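Local structure of chromosome partition protein Smc (Pyrococcus yayanosii, 5XEI) at residues 132-137 with 442-447; 218-223 with 310-315. The protein is an SMC-family chromosome partition protein that probably hydrolyses ATP in its head domain and binds DNA to condense and partition chromosomes. All coordinates share one frame; numbering follows the deposited sequence.

Interaction 1: 132-137 with 442-447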
loop_
_atom_site.group_PDB
_atom_site.type_symbol
_atom_site.label_atom_id
_atom_site.label_comp_id
_atom_site.label_asym_id
_atom_site.label_seq_id
_atom_site.Cartn_x
_atom_site.Cartn_y
_atom_site.Cartn_z
ATOM N N ALA A 132 7.593 -1.619 -15.640
ATOM C CA ALA A 132 7.884 -2.985 -15.224
ATOM C C ALA A 132 9.213 -3.475 -15.785
ATOM O O ALA A 132 9.933 -4.217 -15.113
ATOM C CB ALA A 132 6.748 -3.915 -15.647
ATOM N N ALA A 133 9.569 -3.069 -16.997
ATOM C CA ALA A 133 10.876 -3.421 -17.541
ATOM C C ALA A 133 11.962 -2.441 -17.111
ATOM O O ALA A 133 13.076 -2.467 -17.660
ATOM C CB ALA A 133 10.806 -3.498 -19.070
ATOM N N MET A 134 11.644 -1.586 -16.139
ATOM C CA MET A 134 12.481 -0.467 -15.707
ATOM C C MET A 134 13.193 0.198 -16.881
ATOM O O MET A 134 14.349 0.605 -16.776
ATOM C CB MET A 134 13.481 -0.904 -14.621
ATOM C CG MET A 134 14.539 -1.923 -15.040
ATOM S SD MET A 134 16.142 -1.571 -14.298
ATOM C CE MET A 134 17.175 -2.795 -15.068
ATOM N N ILE A 135 12.494 0.327 -18.006
ATOM C CA ILE A 135 12.981 1.129 -19.122
ATOM C C ILE A 135 12.930 2.590 -18.717
ATOM O O ILE A 135 11.849 3.124 -18.418
ATOM C CB ILE A 135 12.141 0.896 -20.382
ATOM C CG1 ILE A 135 12.197 -0.562 -20.815
ATOM C CG2 ILE A 135 12.596 1.842 -21.493
ATOM C CD1 ILE A 135 13.313 -0.878 -21.755
ATOM N N SER A 136 14.090 3.250 -18.721
ATOM C CA SER A 136 14.177 4.680 -18.437
ATOM C C SER A 136 13.608 5.048 -17.061
ATOM O O SER A 136 12.540 5.675 -16.979
ATOM C CB SER A 136 13.491 5.468 -19.566
ATOM O OG SER A 136 13.041 6.754 -19.147
ATOM N N PRO A 137 14.293 4.660 -15.944
ATOM C CA PRO A 137 13.895 5.145 -14.603
ATOM C C PRO A 137 14.143 6.636 -14.405
ATOM O O PRO A 137 15.295 7.083 -14.338
ATOM C CB PRO A 137 14.767 4.317 -13.639
ATOM C CG PRO A 137 15.309 3.163 -14.467
ATOM C CD PRO A 137 15.382 3.664 -15.884
ATOM N N PRO A 442 22.269 -2.141 -14.283
ATOM C CA PRO A 442 22.239 -1.688 -15.686
ATOM C C PRO A 442 20.816 -1.487 -16.185
ATOM O O PRO A 442 19.971 -2.372 -16.065
ATOM C CB PRO A 442 22.926 -2.835 -16.443
ATOM C CG PRO A 442 23.451 -3.789 -15.408
ATOM C CD PRO A 442 22.710 -3.538 -14.144
ATOM N N ALA A 443 20.550 -0.311 -16.755
ATOM C CA ALA A 443 19.337 -0.137 -17.539
ATOM C C ALA A 443 19.487 -0.847 -18.891
ATOM O O ALA A 443 20.610 -1.097 -19.346
ATOM C CB ALA A 443 19.050 1.346 -17.745
ATOM N N PRO A 444 18.362 -1.185 -19.554
ATOM C CA PRO A 444 18.461 -1.922 -20.836
ATOM C C PRO A 444 19.274 -1.204 -21.903
ATOM O O PRO A 444 19.980 -1.855 -22.685
ATOM C CB PRO A 444 16.995 -2.083 -21.256
ATOM C CG PRO A 444 16.247 -2.034 -19.987
ATOM C CD PRO A 444 16.959 -1.030 -19.130
ATOM N N PHE A 445 19.190 0.118 -21.971
ATOM C CA PHE A 445 20.049 0.867 -22.864
ATOM C C PHE A 445 20.266 2.244 -22.266
ATOM O O PHE A 445 19.525 2.679 -21.372
ATOM C CB PHE A 445 19.441 1.008 -24.261
ATOM C CG PHE A 445 18.263 1.925 -24.282
ATOM C CD1 PHE A 445 17.000 1.441 -23.985
ATOM C CD2 PHE A 445 18.430 3.282 -24.516
ATOM C CE1 PHE A 445 15.919 2.279 -23.963
ATOM C CE2 PHE A 445 17.350 4.132 -24.480
ATOM C CZ PHE A 445 16.095 3.632 -24.208
ATOM N N TYR A 446 21.278 2.937 -22.813
ATOM C CA TYR A 446 21.572 4.330 -22.523
ATOM C C TYR A 446 21.609 5.113 -23.835
ATOM O O TYR A 446 22.099 4.616 -24.852
ATOM C CB TYR A 446 22.923 4.455 -21.753
ATOM C CG TYR A 446 22.862 3.747 -20.435
ATOM C CD1 TYR A 446 23.046 2.366 -20.363
ATOM C CD2 TYR A 446 22.575 4.445 -19.256
ATOM C CE1 TYR A 446 22.947 1.700 -19.164
ATOM C CE2 TYR A 446 22.479 3.786 -18.034
ATOM C CZ TYR A 446 22.663 2.416 -17.998
ATOM O OH TYR A 446 22.562 1.735 -16.813
ATOM N N LEU A 447 21.100 6.344 -23.812
ATOM C CA LEU A 447 21.117 7.211 -24.982
ATOM C C LEU A 447 21.861 8.488 -24.645
ATOM O O LEU A 447 21.413 9.265 -23.797
ATOM C CB LEU A 447 19.710 7.544 -25.450
ATOM C CG LEU A 447 19.642 8.546 -26.606
ATOM C CD1 LEU A 447 20.292 7.941 -27.829
ATOM C CD2 LEU A 447 18.173 8.944 -26.888
#
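The Schellman motif that ends helix 123-132 brings M134 and I135 against P444, in the P-loop ATPase head of Smc. Segment 442-447 covers the end of the loop after helix 424-440 and the start of strand 445-449. That helix follows the ABC signature motif, and the strand is the one that carries Walker B in this family. M134 is the C-prime residue of the motif. Its positive phi (37°) turns the chain out of the helix and toward strand 142-143.

I135 carries much of the contact. CG1 lies anti to the carbonyl carbon (chi1 -61°), which puts the CG2 methyl anti to the backbone N; CG1 carries CD1 to P444 while CG2 faces F445. CD1 meets the ring of P444, with CG at 3.6 Å from I135 CD1 and CB at 3.9 Å. The CG2 methyl reaches F445, where CE1 is the nearest ring atom at 4.2 Å from I135 CG2. This methyl approaches the phenyl ring obliquely. The two side chains are set at about a right angle.

M134 is bent at chi2, and its CE ends beside the backbone of P442. M134 CE also lies 4.4 Å from P444 CD. No hydrogen bond joins the segments, so apolar packing holds them. The loop after 132-137 continues into strand 142-143, which pairs parallel with strand 445-449, and L142 also touches F445. Within 442-447, the hydroxyl of Y446 reaches the backbone at A443 and also hydrogen-bonds Y140. Its OH accepts the N-H of A443 at 2.9 Å (A443 N to Y446 OH), in a nearly straight bond.

Interaction 2: 218-223 with 310-315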
loop_
_atom_site.group_PDB
_atom_site.type_symbol
_atom_site.label_atom_id
_atom_site.label_comp_id
_atom_site.label_asym_id
_atom_site.label_seq_id
_atom_site.Cartn_x
_atom_site.Cartn_y
_atom_site.Cartn_z
ATOM N N LEU A 218 -37.829 -14.401 45.820
ATOM C CA LEU A 218 -37.969 -15.850 45.888
ATOM C C LEU A 218 -37.972 -16.324 47.333
ATOM O O LEU A 218 -38.909 -17.000 47.772
ATOM C CB LEU A 218 -36.838 -16.522 45.114
ATOM C CG LEU A 218 -37.176 -17.246 43.820
ATOM C CD1 LEU A 218 -37.930 -16.297 42.908
ATOM C CD2 LEU A 218 -35.902 -17.725 43.134
ATOM N N ASP A 219 -36.920 -15.979 48.088
ATOM C CA ASP A 219 -36.842 -16.371 49.493
ATOM C C ASP A 219 -38.118 -16.029 50.248
ATOM O O ASP A 219 -38.693 -16.879 50.937
ATOM C CB ASP A 219 -35.650 -15.694 50.164
ATOM C CG ASP A 219 -34.318 -16.379 49.854
ATOM O OD1 ASP A 219 -34.319 -17.545 49.379
ATOM O OD2 ASP A 219 -33.256 -15.733 50.098
ATOM N N LEU A 220 -38.553 -14.771 50.145
ATOM C CA LEU A 220 -39.764 -14.320 50.817
ATOM C C LEU A 220 -40.966 -15.149 50.392
ATOM O O LEU A 220 -41.798 -15.523 51.220
ATOM C CB LEU A 220 -40.006 -12.842 50.504
ATOM C CG LEU A 220 -39.429 -11.798 51.458
ATOM C CD1 LEU A 220 -39.635 -10.378 50.941
ATOM C CD2 LEU A 220 -40.051 -11.969 52.825
ATOM N N LYS A 221 -41.078 -15.423 49.096
ATOM C CA LYS A 221 -42.148 -16.270 48.583
ATOM C C LYS A 221 -42.179 -17.607 49.309
ATOM O O LYS A 221 -43.248 -18.089 49.701
ATOM C CB LYS A 221 -41.940 -16.462 47.078
ATOM C CG LYS A 221 -43.163 -16.483 46.237
ATOM C CD LYS A 221 -43.847 -15.124 46.141
ATOM C CE LYS A 221 -45.191 -15.281 45.426
ATOM N NZ LYS A 221 -46.231 -14.322 45.929
ATOM N N GLU A 222 -41.008 -18.189 49.560
ATOM C CA GLU A 222 -40.961 -19.530 50.121
ATOM C C GLU A 222 -41.258 -19.526 51.611
ATOM O O GLU A 222 -42.015 -20.369 52.105
ATOM C CB GLU A 222 -39.603 -20.151 49.869
ATOM C CG GLU A 222 -39.387 -20.422 48.441
ATOM C CD GLU A 222 -38.813 -21.796 48.240
ATOM O OE1 GLU A 222 -38.009 -22.239 49.102
ATOM O OE2 GLU A 222 -39.222 -22.455 47.253
ATOM N N ARG A 223 -40.646 -18.608 52.354
ATOM C CA ARG A 223 -41.003 -18.519 53.763
ATOM C C ARG A 223 -42.490 -18.220 53.912
ATOM O O ARG A 223 -43.187 -18.881 54.694
ATOM C CB ARG A 223 -40.120 -17.487 54.478
ATOM C CG ARG A 223 -38.719 -18.024 54.845
ATOM C CD ARG A 223 -38.665 -18.979 56.094
ATOM N NE ARG A 223 -39.585 -20.125 56.062
ATOM C CZ ARG A 223 -39.836 -20.957 57.086
ATOM N NH1 ARG A 223 -39.189 -20.825 58.250
ATOM N NH2 ARG A 223 -40.713 -21.963 56.930
ATOM N N ALA A 310 -46.204 -7.993 53.163
ATOM C CA ALA A 310 -45.951 -6.576 52.947
ATOM C C ALA A 310 -44.597 -6.346 52.282
ATOM O O ALA A 310 -44.504 -5.577 51.320
ATOM C CB ALA A 310 -46.050 -5.816 54.268
ATOM N N GLU A 311 -43.536 -7.001 52.756
ATOM C CA GLU A 311 -42.246 -6.742 52.139
ATOM C C GLU A 311 -42.110 -7.400 50.781
ATOM O O GLU A 311 -41.234 -7.008 49.999
ATOM C CB GLU A 311 -41.106 -7.174 53.050
ATOM C CG GLU A 311 -41.344 -8.461 53.775
ATOM C CD GLU A 311 -40.550 -8.509 55.062
ATOM O OE1 GLU A 311 -39.313 -8.291 55.000
ATOM O OE2 GLU A 311 -41.170 -8.739 56.128
ATOM N N ILE A 312 -42.962 -8.370 50.465
ATOM C CA ILE A 312 -43.080 -8.740 49.064
ATOM C C ILE A 312 -43.654 -7.573 48.278
ATOM O O ILE A 312 -43.181 -7.264 47.181
ATOM C CB ILE A 312 -43.908 -10.025 48.896
ATOM C CG1 ILE A 312 -43.126 -11.215 49.446
ATOM C CG2 ILE A 312 -44.239 -10.271 47.437
ATOM C CD1 ILE A 312 -43.732 -12.557 49.089
ATOM N N LYS A 313 -44.641 -6.868 48.846
ATOM C CA LYS A 313 -45.200 -5.705 48.152
ATOM C C LYS A 313 -44.168 -4.586 48.021
ATOM O O LYS A 313 -44.211 -3.807 47.060
ATOM C CB LYS A 313 -46.463 -5.201 48.864
ATOM N N ALA A 314 -43.233 -4.498 48.961
ATOM C CA ALA A 314 -42.082 -3.630 48.786
ATOM C C ALA A 314 -41.394 -3.922 47.453
ATOM O O ALA A 314 -41.526 -3.148 46.493
ATOM C CB ALA A 314 -41.097 -3.807 49.942
ATOM N N LEU A 315 -40.693 -5.062 47.377
ATOM C CA LEU A 315 -39.817 -5.349 46.244
ATOM C C LEU A 315 -40.479 -5.157 44.886
ATOM O O LEU A 315 -39.769 -4.938 43.902
ATOM C CB LEU A 315 -39.288 -6.783 46.324
ATOM C CG LEU A 315 -38.468 -7.071 47.572
ATOM C CD1 LEU A 315 -37.845 -8.441 47.450
ATOM C CD2 LEU A 315 -37.411 -5.982 47.778
#
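L220 and I312 reach across the helix pair with extended outer carbons: chi2 is 174° in L220 and -169° in I312. In I312, CG1 stands anti to the carbonyl carbon (chi1 -69°), and this directs CD1 at helix 170-246. The helices belong to the predicted coiled coil outside the head. Their segments run antiparallel, with axes 10.0 Å apart at closest approach.

The packing is knobs-into-holes. L220 is a knob between M308, E311, I312 and L315 of helix 298-315. I312 in turn fits between Y217, L220, K221 and L224 of helix 170-246. At the root of the leucine, L220 CB lies 3.7 Å from I312 CG1. Farther out, both methyls of L220 lie against E311 CG from one side, L220 CD1 at 3.8 Å and L220 CD2 at 3.9 Å. These two side chains are set at about a right angle. L220 CD1 also comes within 4.4 Å of L315 CD1, a looser touch. On the flank, K221 uses its methylenes, with K221 CD 3.9 Å from I312 CD1. The bend of the lysine at chi2 brings CD to the end of I312, and its chain passes crosswise to the isoleucine.

Cutting this leucine back to an alanine would remove both methyls and is likely to open a gap beside E311 CG and L315 CD1, which would lose this apolar neighbour.

No hydrogen bond or salt bridge crosses between the segments. E311 and K221 contribute carbon chains rather than charges, at the edges of a contact whose buried residue is I312. The pairing therefore rests on shape and on burial of apolar surface.

From the N terminus, the chain first builds part of the head and passes through segment 132-137. It then leaves along helix 170-246, where segment 218-223 lies. In this shortened construct, which lacks the hinge, the chain then turns back, and helix 298-315 brings 310-315 against 218-223, closing the inner loop of interaction 2. Helix 321-383 carries the chain back to the head. There 442-447 meets 132-137 and closes the larger loop of interaction 1. Interaction 2 is nested inside that loop. The centres are 90 Å apart and the two contacts do not touch. One joins the two terminal parts of the head; the other pairs helices far out on the arm.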